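Local coordinates for protein involved in catabolism of external DNA (Legionella pneumophila subsp. pneumophila, PDB 2OO3), which probably methylates the N6 atom of one adenine of 23S ribosomal RNA, with S-adenosyl-L-methionine as methyl donor, at residues T24-Y29 against N244-F249; L193-Y198 against L240-P245. All blocks are in the same frame, centred on the assembly; numbering follows the deposited sequence.

Interaction 1: residues T24-Y29 against N244-F249; sequences TRLLAY and NPPYTF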
loop_
_atom_site.group_PDB
_atom_site.type_symbol
_atom_site.label_atom_id
_atom_site.label_comp_id
_atom_site.label_asym_id
_atom_site.label_seq_id
_atom_site.Cartn_x
_atom_site.Cartn_y
_atom_site.Cartn_z
ATOM N N THR A 24 -2.758 0.691 6.541
ATOM C CA THR A 24 -3.064 0.756 7.975
ATOM C C THR A 24 -4.472 0.256 8.300
ATOM O O THR A 24 -4.671 -0.384 9.343
ATOM C CB THR A 24 -2.800 2.143 8.633
ATOM O OG1 THR A 24 -3.791 3.099 8.227
ATOM C CG2 THR A 24 -1.367 2.672 8.327
ATOM N N ARG A 25 -5.432 0.512 7.405
ATOM C CA ARG A 25 -6.837 0.128 7.658
ATOM C C ARG A 25 -6.949 -1.384 7.491
ATOM O O ARG A 25 -7.641 -2.064 8.274
ATOM C CB ARG A 25 -7.790 0.866 6.697
ATOM C CG ARG A 25 -7.712 2.402 6.836
ATOM C CD ARG A 25 -8.690 2.997 7.864
ATOM N NE ARG A 25 -9.042 2.176 9.025
ATOM C CZ ARG A 25 -8.582 2.357 10.265
ATOM N NH1 ARG A 25 -7.696 3.286 10.554
ATOM N NH2 ARG A 25 -8.992 1.573 11.228
ATOM N N LEU A 26 -6.208 -1.930 6.518
ATOM C CA LEU A 26 -6.217 -3.382 6.296
ATOM C C LEU A 26 -5.606 -4.107 7.490
ATOM O O LEU A 26 -6.154 -5.105 7.944
ATOM C CB LEU A 26 -5.487 -3.756 4.988
ATOM C CG LEU A 26 -6.190 -3.215 3.716
ATOM C CD1 LEU A 26 -5.317 -3.524 2.525
ATOM C CD2 LEU A 26 -7.613 -3.861 3.544
ATOM N N LEU A 27 -4.497 -3.580 8.005
ATOM C CA LEU A 27 -3.800 -4.159 9.166
ATOM C C LEU A 27 -4.652 -4.088 10.432
ATOM O O LEU A 27 -4.766 -5.073 11.159
ATOM C CB LEU A 27 -2.457 -3.469 9.396
ATOM C CG LEU A 27 -1.386 -3.761 8.309
ATOM C CD1 LEU A 27 -0.236 -2.810 8.536
ATOM C CD2 LEU A 27 -0.893 -5.187 8.319
ATOM N N ALA A 28 -5.287 -2.932 10.643
ATOM C CA ALA A 28 -6.210 -2.718 11.753
ATOM C C ALA A 28 -7.354 -3.719 11.730
ATOM O O ALA A 28 -7.776 -4.184 12.798
ATOM C CB ALA A 28 -6.759 -1.293 11.755
ATOM N N TYR A 29 -7.850 -4.070 10.538
ATOM C CA TYR A 29 -8.970 -5.025 10.472
ATOM C C TYR A 29 -8.518 -6.428 10.767
ATOM O O TYR A 29 -9.138 -7.151 11.578
ATOM C CB TYR A 29 -9.599 -5.056 9.089
ATOM C CG TYR A 29 -10.724 -6.080 8.982
ATOM C CD1 TYR A 29 -11.994 -5.795 9.493
ATOM C CD2 TYR A 29 -10.523 -7.332 8.359
ATOM C CE1 TYR A 29 -13.047 -6.713 9.378
ATOM C CE2 TYR A 29 -11.564 -8.263 8.237
ATOM C CZ TYR A 29 -12.829 -7.934 8.735
ATOM O OH TYR A 29 -13.892 -8.834 8.630
ATOM N N ASN A 244 -10.798 -9.673 -1.706
ATOM C CA ASN A 244 -11.270 -10.034 -0.374
ATOM C C ASN A 244 -11.172 -8.875 0.611
ATOM O O ASN A 244 -10.628 -9.022 1.708
ATOM C CB ASN A 244 -10.541 -11.299 0.092
ATOM C CG ASN A 244 -10.902 -12.506 -0.784
ATOM O OD1 ASN A 244 -12.057 -12.647 -1.222
ATOM N ND2 ASN A 244 -9.928 -13.362 -1.054
ATOM N N PRO A 245 -11.696 -7.696 0.219
ATOM C CA PRO A 245 -11.549 -6.611 1.167
ATOM C C PRO A 245 -12.401 -6.840 2.428
ATOM O O PRO A 245 -13.438 -7.543 2.370
ATOM C CB PRO A 245 -12.052 -5.391 0.390
ATOM C CG PRO A 245 -13.058 -5.968 -0.595
ATOM C CD PRO A 245 -12.415 -7.284 -1.009
ATOM N N PRO A 246 -11.961 -6.268 3.563
ATOM C CA PRO A 246 -12.659 -6.444 4.827
ATOM C C PRO A 246 -14.014 -5.808 4.829
ATOM O O PRO A 246 -14.286 -4.828 4.083
ATOM C CB PRO A 246 -11.773 -5.712 5.823
ATOM C CG PRO A 246 -10.382 -5.673 5.142
ATOM C CD PRO A 246 -10.768 -5.422 3.720
ATOM N N TYR A 247 -14.871 -6.457 5.605
ATOM C CA TYR A 247 -16.030 -5.867 6.226
ATOM C C TYR A 247 -15.813 -4.424 6.692
ATOM O O TYR A 247 -14.982 -4.142 7.596
ATOM C CB TYR A 247 -16.405 -6.714 7.463
ATOM C CG TYR A 247 -17.811 -6.467 7.973
ATOM C CD1 TYR A 247 -18.919 -6.564 7.111
ATOM C CD2 TYR A 247 -18.039 -6.130 9.320
ATOM C CE1 TYR A 247 -20.228 -6.332 7.580
ATOM C CE2 TYR A 247 -19.332 -5.899 9.799
ATOM C CZ TYR A 247 -20.417 -6.002 8.925
ATOM O OH TYR A 247 -21.691 -5.787 9.404
ATOM N N THR A 248 -16.583 -3.538 6.080
ATOM C CA THR A 248 -16.647 -2.119 6.412
ATOM C C THR A 248 -15.575 -1.271 5.717
ATOM O O THR A 248 -15.606 -0.041 5.810
ATOM C CB THR A 248 -16.634 -1.824 7.946
ATOM O OG1 THR A 248 -15.302 -2.004 8.451
ATOM C CG2 THR A 248 -17.643 -2.717 8.717
ATOM N N PHE A 249 -14.643 -1.910 5.009
ATOM C CA PHE A 249 -13.547 -1.173 4.363
ATOM C C PHE A 249 -14.027 -0.192 3.275
ATOM O O PHE A 249 -13.537 0.921 3.215
ATOM C CB PHE A 249 -12.503 -2.155 3.785
ATOM C CG PHE A 249 -11.410 -1.482 3.016
ATOM C CD1 PHE A 249 -10.316 -0.937 3.678
ATOM C CD2 PHE A 249 -11.495 -1.364 1.634
ATOM C CE1 PHE A 249 -9.292 -0.304 2.962
ATOM C CE2 PHE A 249 -10.504 -0.720 0.910
ATOM C CZ PHE A 249 -9.400 -0.173 1.582
HETATM O O HOH W 1 -14.349 -9.332 6.259
#
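Tyr29 and Pro246 form a CH-pi contact at the heart of an apolar helix-to-loop packing, where the last turns of helix 14-30 lie against the loop that leads from strand 237-243 into helix 249-263. The evidence is direct: Pro246 CB stands 3.3 Å from the centroid of the Tyr29 ring, 15° off the ring normal, so the proline presents one ring carbon over the middle of the face. The torsion of Tyr29 explains this reach, since CG lies anti to the backbone N (chi1 178°) and the ring extends from the helix toward the loop. Further out, Tyr29 OH comes within 3.5 Å of Tyr247 CB. No direct hydrogen bond joins the segments, but one water lies 2.5 Å from Tyr29 OH and accepts a bond from Tyr247 N at 3.0 Å.

One turn back along the helix, Leu26 fills the inner side. Its CD2 methyl meets Pro246 CD at 3.5 Å, the two side chains crossing at about a right angle, and also sits over one face of the Phe249 ring, 4.0 Å from CE1. Arg25 touches the edge of that ring through CB, whereas its guanidinium group turns from the loop to salt bridges with Glu82 and Glu252. Pro246 to Phe249 form a type II turn, with Phe249 N bonded to Pro246 O. Packing of a helix across a strand-to-helix connection beside the central sheet is consistent with the layered alpha/beta architecture of Rossmann-like methyltransferases.

Interaction 2: residues L193-Y198 against L240-P245; sequences LYCVWY and LWIINP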
loop_
_atom_site.group_PDB
_atom_site.type_symbol
_atom_site.label_atom_id
_atom_site.label_comp_id
_atom_site.label_asym_id
_atom_site.label_seq_id
_atom_site.Cartn_x
_atom_site.Cartn_y
_atom_site.Cartn_z
ATOM N N LEU A 193 -5.963 -11.927 1.447
ATOM C CA LEU A 193 -6.324 -10.525 1.187
ATOM C C LEU A 193 -5.193 -9.976 0.329
ATOM O O LEU A 193 -4.052 -9.897 0.803
ATOM C CB LEU A 193 -6.456 -9.750 2.503
ATOM C CG LEU A 193 -7.285 -8.446 2.447
ATOM C CD1 LEU A 193 -7.472 -7.860 3.833
ATOM C CD2 LEU A 193 -6.674 -7.412 1.524
ATOM N N TYR A 194 -5.482 -9.701 -0.942
ATOM C CA TYR A 194 -4.502 -9.161 -1.892
ATOM C C TYR A 194 -4.741 -7.650 -2.102
ATOM O O TYR A 194 -5.866 -7.226 -2.348
ATOM C CB TYR A 194 -4.604 -9.898 -3.245
ATOM C CG TYR A 194 -4.292 -11.392 -3.132
ATOM C CD1 TYR A 194 -2.998 -11.878 -3.343
ATOM C CD2 TYR A 194 -5.289 -12.320 -2.788
ATOM C CE1 TYR A 194 -2.705 -13.245 -3.229
ATOM C CE2 TYR A 194 -4.987 -13.718 -2.674
ATOM C CZ TYR A 194 -3.698 -14.150 -2.894
ATOM O OH TYR A 194 -3.393 -15.503 -2.778
ATOM N N CYS A 195 -3.690 -6.851 -1.972
ATOM C CA CYS A 195 -3.795 -5.420 -2.173
ATOM C C CYS A 195 -2.676 -4.980 -3.111
ATOM O O CYS A 195 -1.499 -5.035 -2.761
ATOM C CB CYS A 195 -3.652 -4.687 -0.846
ATOM S SG CYS A 195 -3.815 -2.912 -1.001
ATOM N N VAL A 196 -3.035 -4.528 -4.304
ATOM C CA VAL A 196 -2.007 -4.078 -5.261
ATOM C C VAL A 196 -2.236 -2.597 -5.604
ATOM O O VAL A 196 -3.367 -2.191 -5.918
ATOM C CB VAL A 196 -1.965 -4.975 -6.528
ATOM C CG1 VAL A 196 -3.319 -5.019 -7.227
ATOM C CG2 VAL A 196 -0.836 -4.552 -7.518
ATOM N N TRP A 197 -1.166 -1.811 -5.481
ATOM C CA TRP A 197 -1.150 -0.403 -5.857
ATOM C C TRP A 197 -0.844 -0.313 -7.357
ATOM O O TRP A 197 0.002 -1.077 -7.880
ATOM C CB TRP A 197 -0.055 0.339 -5.050
ATOM C CG TRP A 197 0.048 1.800 -5.436
ATOM C CD1 TRP A 197 -0.766 2.839 -5.002
ATOM C CD2 TRP A 197 0.941 2.358 -6.406
ATOM N NE1 TRP A 197 -0.400 4.009 -5.640
ATOM C CE2 TRP A 197 0.648 3.743 -6.497
ATOM C CE3 TRP A 197 1.944 1.814 -7.230
ATOM C CZ2 TRP A 197 1.327 4.591 -7.375
ATOM C CZ3 TRP A 197 2.652 2.663 -8.071
ATOM C CH2 TRP A 197 2.351 4.046 -8.127
ATOM N N TYR A 198 -1.447 0.671 -8.037
ATOM C CA TYR A 198 -1.116 0.943 -9.439
ATOM C C TYR A 198 -1.201 2.441 -9.723
ATOM O O TYR A 198 -1.983 3.155 -9.061
ATOM C CB TYR A 198 -2.063 0.165 -10.361
ATOM C CG TYR A 198 -3.525 0.527 -10.202
ATOM C CD1 TYR A 198 -4.099 1.544 -10.960
ATOM C CD2 TYR A 198 -4.346 -0.169 -9.295
ATOM C CE1 TYR A 198 -5.464 1.874 -10.821
ATOM C CE2 TYR A 198 -5.680 0.136 -9.157
ATOM C CZ TYR A 198 -6.234 1.161 -9.914
ATOM O OH TYR A 198 -7.562 1.451 -9.751
ATOM N N LEU A 240 -5.768 1.548 -5.833
ATOM C CA LEU A 240 -5.481 0.193 -5.302
ATOM C C LEU A 240 -6.626 -0.762 -5.622
ATOM O O LEU A 240 -7.791 -0.371 -5.646
ATOM C CB LEU A 240 -5.146 0.201 -3.790
ATOM C CG LEU A 240 -3.929 1.068 -3.396
ATOM C CD1 LEU A 240 -4.369 2.422 -2.809
ATOM C CD2 LEU A 240 -3.059 0.351 -2.390
ATOM N N TRP A 241 -6.256 -2.000 -5.924
ATOM C CA TRP A 241 -7.194 -3.059 -6.216
ATOM C C TRP A 241 -7.072 -4.072 -5.081
ATOM O O TRP A 241 -5.973 -4.558 -4.803
ATOM C CB TRP A 241 -6.858 -3.705 -7.569
ATOM C CG TRP A 241 -7.921 -4.706 -7.964
ATOM C CD1 TRP A 241 -8.123 -5.944 -7.432
ATOM C CD2 TRP A 241 -8.932 -4.520 -8.946
ATOM N NE1 TRP A 241 -9.200 -6.558 -8.033
ATOM C CE2 TRP A 241 -9.720 -5.696 -8.963
ATOM C CE3 TRP A 241 -9.256 -3.465 -9.821
ATOM C CZ2 TRP A 241 -10.823 -5.854 -9.826
ATOM C CZ3 TRP A 241 -10.367 -3.631 -10.698
ATOM C CH2 TRP A 241 -11.136 -4.808 -10.668
ATOM N N ILE A 242 -8.184 -4.352 -4.403
ATOM C CA ILE A 242 -8.155 -5.236 -3.239
ATOM C C ILE A 242 -9.078 -6.407 -3.492
ATOM O O ILE A 242 -10.233 -6.213 -3.871
ATOM C CB ILE A 242 -8.538 -4.489 -1.901
ATOM C CG1 ILE A 242 -7.543 -3.345 -1.634
ATOM C CG2 ILE A 242 -8.520 -5.471 -0.723
ATOM C CD1 ILE A 242 -8.003 -2.284 -0.699
ATOM N N ILE A 243 -8.529 -7.606 -3.362
ATOM C CA ILE A 243 -9.305 -8.843 -3.404
ATOM C C ILE A 243 -9.549 -9.315 -1.976
ATOM O O ILE A 243 -8.630 -9.336 -1.149
ATOM C CB ILE A 243 -8.563 -9.935 -4.170
ATOM C CG1 ILE A 243 -8.295 -9.457 -5.616
ATOM C CG2 ILE A 243 -9.370 -11.275 -4.171
ATOM C CD1 ILE A 243 -7.306 -10.364 -6.432
ATOM N N ASN A 244 -10.798 -9.673 -1.706
ATOM C CA ASN A 244 -11.270 -10.034 -0.374
ATOM C C ASN A 244 -11.172 -8.875 0.611
ATOM O O ASN A 244 -10.628 -9.022 1.708
ATOM C CB ASN A 244 -10.541 -11.299 0.092
ATOM C CG ASN A 244 -10.902 -12.506 -0.784
ATOM O OD1 ASN A 244 -12.057 -12.647 -1.222
ATOM N ND2 ASN A 244 -9.928 -13.362 -1.054
ATOM N N PRO A 245 -11.696 -7.696 0.219
ATOM C CA PRO A 245 -11.549 -6.611 1.167
ATOM C C PRO A 245 -12.401 -6.840 2.428
ATOM O O PRO A 245 -13.438 -7.543 2.370
ATOM C CB PRO A 245 -12.052 -5.391 0.390
ATOM C CG PRO A 245 -13.058 -5.968 -0.595
ATOM C CD PRO A 245 -12.415 -7.284 -1.009
#
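Cys195 SG lies between two side chains of the neighbouring strand, 3.6 Å from Leu240 CD2 and 3.8 Å from Ile242 CG1. With SG anti to the backbone N (chi1 -178°), the sulfur spans both residues. On the same face, Leu193 CD2 presses against Ile242 CG2 at 3.5 Å, a close fit for two methyl carbons. Toward the other end, Leu240 CG approaches the edge of the Trp197 indole near its plane, meeting CD1. The reverse face is built differently: Val196 CG1 packs on Trp241 CB at 3.8 Å while the Trp241 indole swings toward helix 203-216, and Tyr194 and Ile243 meet through their CB atoms.

Successive residues of an extended strand point to opposite faces, and the antiparallel register (170°, axes 4.7 Å apart) pairs Cys195 with Ile242 and Trp197 with Leu240 on one face, Tyr194 with Ile243 and Val196 with Trp241 on the other. Strand 193-200 pairs in parallel with 161-165 and antiparallel with 237-243. The strand order 3-2-1-4-5-7-6, extended by 270-275 beyond 220-226, with 237-243 as the reversed strand, is that of a class I Rossmann-like methyltransferase.

Two hydrogen-bonded pairs provide the polar ladder. Val196 and Trp241 make the straighter bonds, with an N-H...O angle of 172° for Val196 N to Trp241 O; at Tyr194 and Ile243 the bonds are more bent, and Tyr194 N to Ile243 O is the longest, at 3.2 Å. CA-H...O contacts supplement them, such as Ile242 CA to Tyr194 O. The Trp197 side chain also touches Asp166, the predicted proton acceptor, and makes a cation-pi contact with Lys19. At one end the Tyr198 hydroxyl bonds to Glu224; at the other, Asn244 ND2 reaches the carbonyls of Gly192 and Ser190.

Overall arrangement
Interaction 2 lies within the central sheet and ties two adjacent strands through backbone hydrogen bonds; interaction 1 lies beside it, joining a helix to a loop by side-chain packing and one water bridge. Both are largely buried, but interaction 1 reaches the surface at Tyr247, and its interface is about half as large (298 against 584 Å²). They share Asn244 and Pro245, where strand 237-243 gives way to the loop, and their centres are 11 Å apart. Side chains bridge them directly: Phe249 CE2 lies 3.4 Å from Ile242 CD1, and Leu26 CD1 lies 3.9 Å from Cys195 SG. Helix 14-30, through Leu26, and Phe249 thus pack on the face that bears Cys195 and Ile242.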